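Local coordinates for putative fusidic acid resistance protein (Staphylococcus aureus, PDB 2YB5), which confers resistance to the antibiotic fusidic acid, probably by binding elongation factor G and promoting its clearance from the ribosome, at residues V9-K14 and N46-E51; S57-S62 and E74-E79; G122-D125 and R130-I133; P151-G156 and I190-F195. One frame throughout, in Å; residues are numbered along the deposited sequence.

Contact 1. Residues V9-K14 and N46-E51; sequences VYKFVK and NDIFKE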
loop_
_atom_site.group_PDB
_atom_site.type_symbol
_atom_site.label_atom_id
_atom_site.label_comp_id
_atom_site.label_asym_id
_atom_site.label_seq_id
_atom_site.Cartn_x
_atom_site.Cartn_y
_atom_site.Cartn_z
ATOM N N VAL A 9 0.792 5.103 5.083
ATOM C CA VAL A 9 1.102 3.674 5.022
ATOM C C VAL A 9 1.927 3.326 3.772
ATOM O O VAL A 9 2.894 2.556 3.849
ATOM C CB VAL A 9 -0.207 2.821 5.053
ATOM C CG1 VAL A 9 0.053 1.388 4.635
ATOM C CG2 VAL A 9 -0.845 2.865 6.446
ATOM N N TYR A 10 1.547 3.881 2.621
ATOM C CA TYR A 10 2.307 3.621 1.386
ATOM C C TYR A 10 3.764 4.146 1.434
ATOM O O TYR A 10 4.654 3.534 0.863
ATOM C CB TYR A 10 1.566 4.126 0.149
ATOM C CG TYR A 10 1.363 5.617 0.054
ATOM C CD1 TYR A 10 2.326 6.439 -0.531
ATOM C CD2 TYR A 10 0.185 6.203 0.503
ATOM C CE1 TYR A 10 2.131 7.810 -0.639
ATOM C CE2 TYR A 10 -0.017 7.566 0.403
ATOM C CZ TYR A 10 0.953 8.362 -0.170
ATOM O OH TYR A 10 0.732 9.714 -0.268
ATOM N N LYS A 11 4.004 5.248 2.146
ATOM C CA LYS A 11 5.373 5.746 2.350
ATOM C C LYS A 11 6.187 4.805 3.220
ATOM O O LYS A 11 7.393 4.648 3.001
ATOM C CB LYS A 11 5.394 7.155 2.958
ATOM C CG LYS A 11 4.919 8.254 2.008
ATOM C CD LYS A 11 5.989 8.607 0.978
ATOM C CE LYS A 11 5.531 9.677 -0.016
ATOM N NZ LYS A 11 6.671 10.123 -0.900
ATOM N N PHE A 12 5.538 4.174 4.195
ATOM C CA PHE A 12 6.210 3.183 5.018
ATOM C C PHE A 12 6.610 1.950 4.204
ATOM O O PHE A 12 7.660 1.358 4.437
ATOM C CB PHE A 12 5.349 2.772 6.219
ATOM C CG PHE A 12 5.999 1.725 7.085
ATOM C CD1 PHE A 12 6.870 2.092 8.098
ATOM C CD2 PHE A 12 5.761 0.372 6.866
ATOM C CE1 PHE A 12 7.480 1.129 8.901
ATOM C CE2 PHE A 12 6.383 -0.596 7.652
ATOM C CZ PHE A 12 7.238 -0.216 8.674
ATOM N N VAL A 13 5.769 1.570 3.251
ATOM C CA VAL A 13 6.073 0.446 2.379
ATOM C C VAL A 13 7.294 0.781 1.540
ATOM O O VAL A 13 8.194 -0.055 1.382
ATOM C CB VAL A 13 4.871 0.066 1.502
ATOM C CG1 VAL A 13 5.243 -1.032 0.517
ATOM C CG2 VAL A 13 3.715 -0.386 2.392
ATOM N N LYS A 14 7.356 2.023 1.058
ATOM C CA LYS A 14 8.527 2.489 0.302
ATOM C C LYS A 14 9.790 2.485 1.188
ATOM O O LYS A 14 10.812 1.944 0.772
ATOM C CB LYS A 14 8.275 3.875 -0.303
ATOM C CG LYS A 14 9.391 4.409 -1.180
ATOM C CD LYS A 14 9.471 3.683 -2.502
ATOM C CE LYS A 14 10.643 4.195 -3.310
ATOM N NZ LYS A 14 10.750 3.567 -4.661
ATOM N N ASN A 46 15.331 9.263 4.381
ATOM C CA ASN A 46 15.320 10.497 5.172
ATOM C C ASN A 46 14.344 11.533 4.640
ATOM O O ASN A 46 13.626 12.169 5.417
ATOM C CB ASN A 46 16.728 11.112 5.214
ATOM C CG ASN A 46 16.836 12.284 6.184
ATOM O OD1 ASN A 46 16.488 12.172 7.358
ATOM N ND2 ASN A 46 17.344 13.409 5.695
ATOM N N ASP A 47 14.323 11.706 3.323
ATOM C CA ASP A 47 13.420 12.667 2.698
ATOM C C ASP A 47 11.948 12.341 2.992
ATOM O O ASP A 47 11.152 13.247 3.233
ATOM C CB ASP A 47 13.686 12.765 1.185
ATOM C CG ASP A 47 14.983 13.504 0.863
ATOM O OD1 ASP A 47 15.516 14.222 1.745
ATOM O OD2 ASP A 47 15.479 13.365 -0.277
ATOM N N ILE A 48 11.599 11.054 3.003
ATOM C CA ILE A 48 10.239 10.617 3.347
ATOM C C ILE A 48 9.815 11.158 4.721
ATOM O O ILE A 48 8.641 11.460 4.937
ATOM C CB ILE A 48 10.111 9.077 3.324
ATOM C CG1 ILE A 48 10.136 8.561 1.879
ATOM C CG2 ILE A 48 8.837 8.618 4.015
ATOM C CD1 ILE A 48 10.226 7.064 1.777
ATOM N N PHE A 49 10.778 11.295 5.633
ATOM C CA PHE A 49 10.512 11.855 6.960
ATOM C C PHE A 49 10.744 13.368 7.038
ATOM O O PHE A 49 10.068 14.044 7.809
ATOM C CB PHE A 49 11.324 11.111 8.022
ATOM C CG PHE A 49 10.847 9.704 8.254
ATOM C CD1 PHE A 49 9.747 9.452 9.080
ATOM C CD2 PHE A 49 11.463 8.633 7.625
ATOM C CE1 PHE A 49 9.299 8.155 9.298
ATOM C CE2 PHE A 49 11.023 7.335 7.833
ATOM C CZ PHE A 49 9.936 7.095 8.670
ATOM N N LYS A 50 11.667 13.907 6.238
ATOM C CA LYS A 50 11.900 15.366 6.225
ATOM C C LYS A 50 10.645 16.119 5.791
ATOM O O LYS A 50 10.272 17.118 6.404
ATOM C CB LYS A 50 13.068 15.765 5.312
ATOM C CG LYS A 50 14.455 15.559 5.915
ATOM C CD LYS A 50 15.399 16.733 5.619
ATOM C CE LYS A 50 15.599 16.969 4.123
ATOM N NZ LYS A 50 16.763 17.866 3.839
ATOM N N GLU A 51 10.003 15.628 4.732
ATOM C CA GLU A 51 8.720 16.173 4.261
ATOM C C GLU A 51 7.725 16.435 5.412
ATOM O O GLU A 51 6.985 17.420 5.379
ATOM C CB GLU A 51 8.105 15.217 3.225
ATOM C CG GLU A 51 6.862 15.736 2.491
ATOM C CD GLU A 51 6.137 14.638 1.707
ATOM O OE1 GLU A 51 6.798 13.651 1.301
ATOM O OE2 GLU A 51 4.908 14.759 1.504
#

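Contact 2. Residues S57-S62 and E74-E79; sequences SDFITS and EHLLNE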
loop_
_atom_site.group_PDB
_atom_site.type_symbol
_atom_site.label_atom_id
_atom_site.label_comp_id
_atom_site.label_asym_id
_atom_site.label_seq_id
_atom_site.Cartn_x
_atom_site.Cartn_y
_atom_site.Cartn_z
ATOM N N SER A 57 17.131 11.177 11.945
ATOM C CA SER A 57 18.589 11.165 12.077
ATOM C C SER A 57 18.922 10.427 13.367
ATOM O O SER A 57 19.037 11.033 14.438
ATOM C CB SER A 57 19.166 12.588 12.079
ATOM O OG SER A 57 18.593 13.384 13.103
ATOM N N ASP A 58 19.069 9.112 13.241
ATOM C CA ASP A 58 18.970 8.181 14.361
ATOM C C ASP A 58 18.777 6.792 13.771
ATOM O O ASP A 58 19.658 5.935 13.878
ATOM C CB ASP A 58 17.782 8.557 15.260
ATOM C CG ASP A 58 17.184 7.365 15.989
ATOM O OD1 ASP A 58 17.943 6.486 16.454
ATOM O OD2 ASP A 58 15.944 7.319 16.101
ATOM N N PHE A 59 17.620 6.590 13.138
ATOM C CA PHE A 59 17.335 5.377 12.389
ATOM C C PHE A 59 18.306 5.321 11.218
ATOM O O PHE A 59 18.859 4.262 10.916
ATOM C CB PHE A 59 15.880 5.390 11.911
ATOM C CG PHE A 59 15.519 4.263 10.965
ATOM C CD1 PHE A 59 15.440 2.948 11.415
ATOM C CD2 PHE A 59 15.239 4.528 9.631
ATOM C CE1 PHE A 59 15.108 1.914 10.541
ATOM C CE2 PHE A 59 14.893 3.501 8.755
ATOM C CZ PHE A 59 14.829 2.193 9.210
ATOM N N ILE A 60 18.528 6.477 10.585
ATOM C CA ILE A 60 19.495 6.600 9.493
ATOM C C ILE A 60 20.870 6.130 9.948
ATOM O O ILE A 60 21.505 5.329 9.266
ATOM C CB ILE A 60 19.598 8.059 8.964
ATOM C CG1 ILE A 60 18.332 8.457 8.191
ATOM C CG2 ILE A 60 20.817 8.234 8.079
ATOM C CD1 ILE A 60 18.086 7.664 6.907
ATOM N N THR A 61 21.323 6.629 11.101
ATOM C CA THR A 61 22.609 6.214 11.670
ATOM C C THR A 61 22.612 4.713 11.946
ATOM O O THR A 61 23.546 4.010 11.577
ATOM C CB THR A 61 22.936 6.994 12.975
ATOM O OG1 THR A 61 23.371 8.321 12.645
ATOM C CG2 THR A 61 24.034 6.290 13.784
ATOM N N SER A 62 21.547 4.228 12.572
ATOM C CA SER A 62 21.408 2.809 12.880
ATOM C C SER A 62 21.501 1.891 11.651
ATOM O O SER A 62 22.186 0.867 11.711
ATOM C CB SER A 62 20.092 2.557 13.613
ATOM O OG SER A 62 20.085 1.263 14.177
ATOM N N GLU A 74 14.137 -5.194 10.820
ATOM C CA GLU A 74 12.713 -5.361 11.133
ATOM C C GLU A 74 12.321 -4.749 12.477
ATOM O O GLU A 74 11.264 -4.137 12.596
ATOM C CB GLU A 74 12.334 -6.847 11.111
ATOM C CG GLU A 74 12.464 -7.509 9.735
ATOM C CD GLU A 74 11.432 -7.016 8.741
ATOM O OE1 GLU A 74 10.239 -6.948 9.108
ATOM O OE2 GLU A 74 11.815 -6.702 7.592
ATOM N N HIS A 75 13.172 -4.921 13.482
ATOM C CA HIS A 75 12.957 -4.311 14.792
ATOM C C HIS A 75 12.907 -2.788 14.685
ATOM O O HIS A 75 11.970 -2.156 15.174
ATOM C CB HIS A 75 14.069 -4.728 15.764
ATOM C CG HIS A 75 14.046 -3.986 17.066
ATOM N ND1 HIS A 75 13.064 -4.179 18.016
ATOM C CD2 HIS A 75 14.885 -3.054 17.576
ATOM C CE1 HIS A 75 13.297 -3.393 19.052
ATOM N NE2 HIS A 75 14.398 -2.703 18.812
ATOM N N LEU A 76 13.918 -2.212 14.039
ATOM C CA LEU A 76 13.993 -0.764 13.857
ATOM C C LEU A 76 12.806 -0.256 13.028
ATOM O O LEU A 76 12.230 0.787 13.346
ATOM C CB LEU A 76 15.322 -0.365 13.198
ATOM C CG LEU A 76 16.613 -0.647 13.981
ATOM C CD1 LEU A 76 17.839 -0.511 13.077
ATOM C CD2 LEU A 76 16.746 0.270 15.195
ATOM N N LEU A 77 12.442 -0.998 11.981
ATOM C CA LEU A 77 11.257 -0.672 11.167
ATOM C C LEU A 77 9.982 -0.742 11.998
ATOM O O LEU A 77 9.148 0.147 11.914
ATOM C CB LEU A 77 11.125 -1.599 9.946
ATOM C CG LEU A 77 12.025 -1.331 8.735
ATOM C CD1 LEU A 77 11.816 -2.400 7.669
ATOM C CD2 LEU A 77 11.800 0.061 8.154
ATOM N N ASN A 78 9.836 -1.798 12.800
ATOM C CA ASN A 78 8.690 -1.931 13.715
ATOM C C ASN A 78 8.611 -0.783 14.723
ATOM O O ASN A 78 7.524 -0.380 15.129
ATOM C CB ASN A 78 8.732 -3.273 14.459
ATOM C CG ASN A 78 8.376 -4.456 13.570
ATOM O OD1 ASN A 78 8.236 -4.323 12.351
ATOM N ND2 ASN A 78 8.240 -5.628 14.181
ATOM N N GLU A 79 9.768 -0.264 15.119
ATOM C CA GLU A 79 9.834 0.922 15.976
ATOM C C GLU A 79 9.350 2.167 15.234
ATOM O O GLU A 79 8.873 3.116 15.863
ATOM C CB GLU A 79 11.257 1.148 16.493
ATOM C CG GLU A 79 11.679 0.191 17.595
ATOM C CD GLU A 79 13.095 0.450 18.086
ATOM O OE1 GLU A 79 14.004 0.641 17.248
ATOM O OE2 GLU A 79 13.301 0.461 19.316
#

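Contact 3. Residues G122-D125 and R130-I133; sequences GWND and RKYI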
loop_
_atom_site.group_PDB
_atom_site.type_symbol
_atom_site.label_atom_id
_atom_site.label_comp_id
_atom_site.label_asym_id
_atom_site.label_seq_id
_atom_site.Cartn_x
_atom_site.Cartn_y
_atom_site.Cartn_z
ATOM N N GLY A 122 -9.939 -2.822 0.686
ATOM C CA GLY A 122 -10.505 -3.652 -0.354
ATOM C C GLY A 122 -11.028 -4.935 0.239
ATOM O O GLY A 122 -10.286 -5.646 0.924
ATOM N N TRP A 123 -12.297 -5.231 -0.015
ATOM C CA TRP A 123 -12.918 -6.447 0.516
ATOM C C TRP A 123 -13.902 -7.052 -0.451
ATOM O O TRP A 123 -14.539 -6.345 -1.242
ATOM C CB TRP A 123 -13.615 -6.200 1.859
ATOM C CG TRP A 123 -14.932 -5.419 1.822
ATOM C CD1 TRP A 123 -16.201 -5.933 1.943
ATOM C CD2 TRP A 123 -15.090 -3.996 1.727
ATOM N NE1 TRP A 123 -17.129 -4.916 1.919
ATOM C CE2 TRP A 123 -16.475 -3.720 1.786
ATOM C CE3 TRP A 123 -14.196 -2.926 1.584
ATOM C CZ2 TRP A 123 -16.983 -2.426 1.688
ATOM C CZ3 TRP A 123 -14.706 -1.636 1.516
ATOM C CH2 TRP A 123 -16.081 -1.402 1.552
ATOM N N ASN A 124 -14.033 -8.370 -0.360
ATOM C CA ASN A 124 -14.808 -9.125 -1.321
ATOM C C ASN A 124 -16.166 -9.528 -0.753
ATOM O O ASN A 124 -16.298 -9.838 0.438
ATOM C CB ASN A 124 -14.008 -10.350 -1.802
ATOM C CG ASN A 124 -12.708 -9.970 -2.513
ATOM O OD1 ASN A 124 -12.552 -8.843 -3.009
ATOM N ND2 ASN A 124 -11.761 -10.907 -2.558
ATOM N N ASP A 125 -17.182 -9.467 -1.608
ATOM C CA ASP A 125 -18.466 -10.094 -1.329
ATOM C C ASP A 125 -18.630 -11.245 -2.327
ATOM O O ASP A 125 -19.137 -11.054 -3.428
ATOM C CB ASP A 125 -19.610 -9.085 -1.459
ATOM C CG ASP A 125 -20.974 -9.696 -1.157
ATOM O OD1 ASP A 125 -21.025 -10.805 -0.578
ATOM O OD2 ASP A 125 -21.999 -9.061 -1.497
ATOM N N ARG A 130 -18.122 -9.778 -6.026
ATOM C CA ARG A 130 -17.842 -8.357 -6.064
ATOM C C ARG A 130 -16.627 -8.040 -5.194
ATOM O O ARG A 130 -16.349 -8.752 -4.230
ATOM C CB ARG A 130 -19.077 -7.616 -5.552
ATOM C CG ARG A 130 -19.049 -6.107 -5.721
ATOM C CD ARG A 130 -20.408 -5.509 -5.348
ATOM N NE ARG A 130 -21.430 -5.787 -6.355
ATOM C CZ ARG A 130 -22.679 -5.323 -6.321
ATOM N NH1 ARG A 130 -23.091 -4.536 -5.332
ATOM N NH2 ARG A 130 -23.519 -5.638 -7.292
ATOM N N LYS A 131 -15.892 -6.993 -5.562
ATOM C CA LYS A 131 -14.930 -6.365 -4.660
ATOM C C LYS A 131 -15.312 -4.901 -4.524
ATOM O O LYS A 131 -15.671 -4.251 -5.509
ATOM C CB LYS A 131 -13.469 -6.487 -5.152
ATOM C CG LYS A 131 -12.434 -5.800 -4.236
ATOM C CD LYS A 131 -11.039 -5.711 -4.833
ATOM C CE LYS A 131 -10.314 -7.055 -4.953
ATOM N NZ LYS A 131 -10.056 -7.662 -3.614
ATOM N N TYR A 132 -15.236 -4.416 -3.289
ATOM C CA TYR A 132 -15.425 -3.020 -2.953
ATOM C C TYR A 132 -14.070 -2.440 -2.580
ATOM O O TYR A 132 -13.277 -3.111 -1.914
ATOM C CB TYR A 132 -16.338 -2.905 -1.733
ATOM C CG TYR A 132 -17.755 -3.311 -1.971
ATOM C CD1 TYR A 132 -18.679 -2.394 -2.439
ATOM C CD2 TYR A 132 -18.188 -4.603 -1.704
ATOM C CE1 TYR A 132 -19.977 -2.741 -2.644
ATOM C CE2 TYR A 132 -19.500 -4.964 -1.908
ATOM C CZ TYR A 132 -20.390 -4.025 -2.383
ATOM O OH TYR A 132 -21.705 -4.348 -2.595
ATOM N N ILE A 133 -13.812 -1.199 -2.994
ATOM C CA ILE A 133 -12.562 -0.517 -2.687
ATOM C C ILE A 133 -12.866 0.885 -2.176
ATOM O O ILE A 133 -13.529 1.637 -2.854
ATOM C CB ILE A 133 -11.636 -0.445 -3.925
ATOM C CG1 ILE A 133 -11.021 -1.823 -4.204
ATOM C CG2 ILE A 133 -10.538 0.613 -3.737
ATOM C CD1 ILE A 133 -10.577 -2.042 -5.676
HETATM O O HOH W 1 -22.742 -6.392 -0.861
#

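Contact 4. Residues P151-G156 and I190-F195; sequences PNKVKG and ICYDSF. With ZN (zinc ion), chain C.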
loop_
_atom_site.group_PDB
_atom_site.type_symbol
_atom_site.label_atom_id
_atom_site.label_comp_id
_atom_site.label_asym_id
_atom_site.label_seq_id
_atom_site.Cartn_x
_atom_site.Cartn_y
_atom_site.Cartn_z
ATOM N N PRO A 151 -13.580 -15.367 -8.975
ATOM C CA PRO A 151 -12.789 -16.028 -7.945
ATOM C C PRO A 151 -11.765 -16.994 -8.521
ATOM O O PRO A 151 -10.947 -17.536 -7.780
ATOM C CB PRO A 151 -13.845 -16.777 -7.125
ATOM C CG PRO A 151 -14.897 -17.124 -8.126
ATOM C CD PRO A 151 -14.911 -15.987 -9.120
ATOM N N ASN A 152 -11.821 -17.207 -9.834
ATOM C CA ASN A 152 -10.823 -18.001 -10.533
ATOM C C ASN A 152 -9.611 -17.119 -10.833
ATOM O O ASN A 152 -9.664 -16.257 -11.708
ATOM C CB ASN A 152 -11.426 -18.595 -11.808
ATOM C CG ASN A 152 -12.657 -19.453 -11.530
ATOM O OD1 ASN A 152 -12.837 -19.979 -10.426
ATOM N ND2 ASN A 152 -13.514 -19.592 -12.534
ATOM N N LYS A 153 -8.527 -17.334 -10.090
ATOM C CA LYS A 153 -7.370 -16.434 -10.101
ATOM C C LYS A 153 -6.327 -16.894 -11.103
ATOM O O LYS A 153 -6.219 -18.086 -11.374
ATOM C CB LYS A 153 -6.743 -16.349 -8.699
ATOM C CG LYS A 153 -7.746 -15.974 -7.603
ATOM C CD LYS A 153 -7.117 -15.889 -6.214
ATOM C CE LYS A 153 -6.577 -17.236 -5.740
ATOM N NZ LYS A 153 -6.375 -17.269 -4.262
ATOM N N VAL A 154 -5.574 -15.944 -11.655
ATOM C CA VAL A 154 -4.444 -16.246 -12.541
ATOM C C VAL A 154 -3.234 -15.394 -12.138
ATOM O O VAL A 154 -3.374 -14.214 -11.785
ATOM C CB VAL A 154 -4.781 -16.013 -14.039
ATOM C CG1 VAL A 154 -5.913 -16.933 -14.490
ATOM C CG2 VAL A 154 -5.139 -14.571 -14.314
ATOM N N LYS A 155 -2.050 -16.001 -12.175
ATOM C CA LYS A 155 -0.833 -15.321 -11.753
ATOM C C LYS A 155 -0.464 -14.262 -12.777
ATOM O O LYS A 155 -0.504 -14.517 -13.988
ATOM C CB LYS A 155 0.310 -16.324 -11.586
ATOM C CG LYS A 155 1.462 -15.841 -10.713
ATOM C CD LYS A 155 2.379 -17.012 -10.371
ATOM C CE LYS A 155 3.590 -16.610 -9.526
ATOM N NZ LYS A 155 4.461 -17.806 -9.235
ATOM N N GLY A 156 -0.116 -13.072 -12.293
ATOM C CA GLY A 156 0.262 -11.965 -13.170
ATOM C C GLY A 156 0.602 -10.708 -12.400
ATOM O O GLY A 156 0.712 -10.739 -11.171
ATOM N N ILE A 190 -6.076 -7.284 -10.986
ATOM C CA ILE A 190 -5.553 -6.817 -9.714
ATOM C C ILE A 190 -5.477 -7.964 -8.700
ATOM O O ILE A 190 -6.062 -9.032 -8.908
ATOM C CB ILE A 190 -6.420 -5.685 -9.115
ATOM C CG1 ILE A 190 -7.850 -6.183 -8.830
ATOM C CG2 ILE A 190 -6.422 -4.462 -10.031
ATOM C CD1 ILE A 190 -8.770 -5.130 -8.181
ATOM N N CYS A 191 -4.777 -7.713 -7.597
ATOM C CA CYS A 191 -4.641 -8.686 -6.522
ATOM C C CYS A 191 -6.036 -9.092 -6.052
ATOM O O CYS A 191 -6.862 -8.242 -5.740
ATOM C CB CYS A 191 -3.852 -8.097 -5.354
ATOM S SG CYS A 191 -2.071 -7.639 -5.658
ATOM N N TYR A 192 -6.309 -10.392 -6.029
ATOM C CA TYR A 192 -7.559 -10.877 -5.480
ATOM C C TYR A 192 -7.705 -10.450 -4.014
ATOM O O TYR A 192 -8.778 -10.033 -3.576
ATOM C CB TYR A 192 -7.630 -12.397 -5.555
ATOM C CG TYR A 192 -9.009 -12.899 -5.227
ATOM C CD1 TYR A 192 -10.045 -12.744 -6.138
ATOM C CD2 TYR A 192 -9.293 -13.487 -3.994
ATOM C CE1 TYR A 192 -11.328 -13.176 -5.846
ATOM C CE2 TYR A 192 -10.571 -13.928 -3.696
ATOM C CZ TYR A 192 -11.586 -13.761 -4.630
ATOM O OH TYR A 192 -12.864 -14.195 -4.380
ATOM N N ASP A 193 -6.605 -10.577 -3.280
ATOM C CA ASP A 193 -6.527 -10.221 -1.872
ATOM C C ASP A 193 -5.919 -8.818 -1.728
ATOM O O ASP A 193 -4.714 -8.638 -1.868
ATOM C CB ASP A 193 -5.669 -11.268 -1.146
ATOM C CG ASP A 193 -5.454 -10.949 0.305
ATOM O OD1 ASP A 193 -6.052 -9.988 0.825
ATOM O OD2 ASP A 193 -4.670 -11.671 0.939
ATOM N N SER A 194 -6.771 -7.831 -1.455
ATOM C CA SER A 194 -6.355 -6.440 -1.357
ATOM C C SER A 194 -5.420 -6.189 -0.177
ATOM O O SER A 194 -4.648 -5.229 -0.193
ATOM C CB SER A 194 -7.580 -5.532 -1.267
ATOM O OG SER A 194 -8.382 -5.679 -2.431
ATOM N N PHE A 195 -5.462 -7.053 0.836
ATOM C CA PHE A 195 -4.557 -6.912 1.976
ATOM C C PHE A 195 -3.126 -7.251 1.597
ATOM O O PHE A 195 -2.195 -6.552 1.999
ATOM C CB PHE A 195 -5.082 -7.703 3.176
ATOM C CG PHE A 195 -6.434 -7.220 3.618
ATOM C CD1 PHE A 195 -6.541 -6.137 4.470
ATOM C CD2 PHE A 195 -7.596 -7.777 3.088
ATOM C CE1 PHE A 195 -7.788 -5.647 4.846
ATOM C CE2 PHE A 195 -8.846 -7.288 3.452
ATOM C CZ PHE A 195 -8.939 -6.221 4.334
HETATM ZN ZN ZN C . -1.828 -5.556 -6.001
#

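Contact 1. Residues V9-K14 and N46-E51
Lys11 and Ile48 bring the two helical segments together, their CA atoms 7.0 Å apart, with no hydrogen bond between them. Lys11 CB lies 3.9 Å from Ile48 CG2, the branch methyl. The chain then bends at chi2 (-77°), so that Lys11 CD comes back to the same methyl, 4.2 Å from Ile48 CG2. Beyond that point the chain runs extended, and Lys11 NZ ends 4.2 Å from Glu51 OE1. The charges are opposite, but this separation is too long for a salt bridge, so any attraction is probably a diffuse one near the surface. Glu51 reaches over with an extended side chain that meets Lys11 at about a right angle.

The contact joins helix 9-27 to helix 35-50 within the helical part of the chain that belongs to the elongation factor G-binding N-terminal family. Ile48 is buried here; its side chain also touches Val15 and Leu18 further along helix 9-27, while Phe12 and Phe49 both pack on Leu80, which ends helix 70-80.

The other arm of Ile48 turns to different atoms. With chi2 at 171° Ile48 CD1 is stretched away from the backbone, to 3.9 Å from Lys11 O and 4.1 Å from Lys14 CG. Lys14 offers that methylene at the base of its side chain, and the remainder of the chain, bent at chi2, leads away from the 46-51 segment.

Contact 2. Residues S57-S62 and E74-E79
Two helices close in sequence, 59-63 and 70-80, meet in the helical N-terminal region through Phe59 and Ser62 on one side and Leu76 and Leu77 on the other. Their closest CA atoms, those of Phe59 and Leu76, are 7.1 Å apart, and no hydrogen bond crosses the gap, so the join rests on van der Waals packing, mostly apolar.

The Phe59 ring is presented edge-on to Leu76: CB of that leucine lies near the ring plane, 3.5 Å from Phe59 CE1 and 3.8 Å from Phe59 CD1. A chi1 of 172° carries the ring out from its own backbone and across to the second helix. Further round the rim, Phe59 CZ comes within 3.9 Å of Leu77 CD2, an oblique approach. The isopropyl end of Leu76 passes on to Ser62 instead. Leu76 CD1 sits 3.1 Å from Ser62 OG, short for a methyl against an oxygen, and CD2 of the same leucine is 3.6 Å from that hydroxyl oxygen.

Phe59 is buried, and its ring also reaches Ile45 of helix 35-50 and Val19 of helix 9-27. Leu77 packs on Val15 and Lys16 of helix 9-27, while Glu74 hydrogen-bonds through OE2 to the hydroxyl of Tyr20. One aromatic ring thus touches side chains from three other helices, as in the hydrophobic core of a compact all-helical bundle.

Contact 3. Residues G122-D125 and R130-I133
Tyr132 sets its CB over one face of the Trp123 indole, 3.5 Å from the centroid of the six-membered ring and only 10° off the ring normal, which makes this a CH-pi contact. The two ring systems are nearly parallel, at 20°, but slid apart so that they barely overlap. Trp123 CG takes the crowded position between backbone N and carbonyl, folding the indole over its neighbour on the paired strand.

The strands pair antiparallel as the hairpin 121-125/130-136, at one edge of the five-stranded antiparallel sheet of the treble-clef family region. Trp123 N donates to Tyr132 O (3.0 Å) and Tyr132 N to Trp123 O (2.9 Å). Asp125 and Arg130 form the next hydrogen-bonded pair. On that face a water bridges Asp125 OD2 (2.8 Å) and Tyr132 OH (2.9 Å), and Arg130 NH1 donates to the same hydroxyl. Trp123 NE1 is held by Lys106 O, and Asp125 OD1 by Ser127 OG.

On the other face Lys131 bends at chi3 and chi4, and Lys131 NZ donates to Asn124 OD1 over 2.8 Å, the donor lying 17° out of the amide's carbonyl plane. NZ also bonds to Tyr192 O and Ser194 OG, and Asn124 ND2 donates to Tyr192 O as well. The ammonium group of this buried lysine is therefore gripped by three neutral oxygens, and its charge would probably polarise the Asn124 amide and the Tyr192 carbonyl.

Contact 4. Residues P151-G156 and I190-F195
Lys153 and Tyr192 stand with CA atoms 7.2 Å apart, the closest CA pair across the two segments, which share no hydrogen bond; Tyr192 lies where strand 186-191 has ended and helix 194-200 has not yet begun.

Side chains bridge the gap at the surface. Lys153 lays its aliphatic chain across the base of Tyr192 at about a right angle, with CD 3.6 Å from Tyr192 CB and 3.7 Å from Tyr192 CG. The tyrosine is brought there by a chi1 of -170°, which holds the ring out from its own backbone toward the 151-156 segment. Near the far end of the ring sits Pro151: its CA is 3.8 Å from Tyr192 CE1, and its CB is 3.9 Å from Tyr192 OH, all van der Waals distances.

One residue earlier the chain turns to its metal. Cys191 points away from the 151-156 segment and binds the zinc ion through SG at 2.1 Å, with Cys158, Cys161 and Cys197 completing a four-cysteine site. A CxxC pair, a cysteine closing a strand and another in the following helix match the treble-clef zinc finger of this family.

Helix 194-200, which carries Cys197, starts with an N-cap: Phe195 N donates to Asp193 OD1 over 3.0 Å, at 137°, reaching that oxygen from above the carboxylate plane. Tyr192 also rests on Ser168 and Asn126, and Lys153 on Ser168.

How the contacts relate
The four contacts fall into two groups on opposite sides of the chain's centre. Contacts 1 and 2 share the helical N-terminal region, their centres 13 Å apart, and touch where Phe12 CE1 lies 3.6 Å from Leu77 O and where Ile60 packs against Asn46. Contacts 3 and 4 belong to the treble-clef region, with centres 12 Å apart. Lys131 NZ, 2.7 Å from Tyr192 O, ties the hairpin to the chain just after zinc ligand Cys191, and Gly122 O packs 3.3 Å from Phe195 CE2. The Lys131 side chain is about 9 Å from the zinc ion. Between the groups, contacts 1 and 4 come within about 9 Å at their nearest atoms without touching.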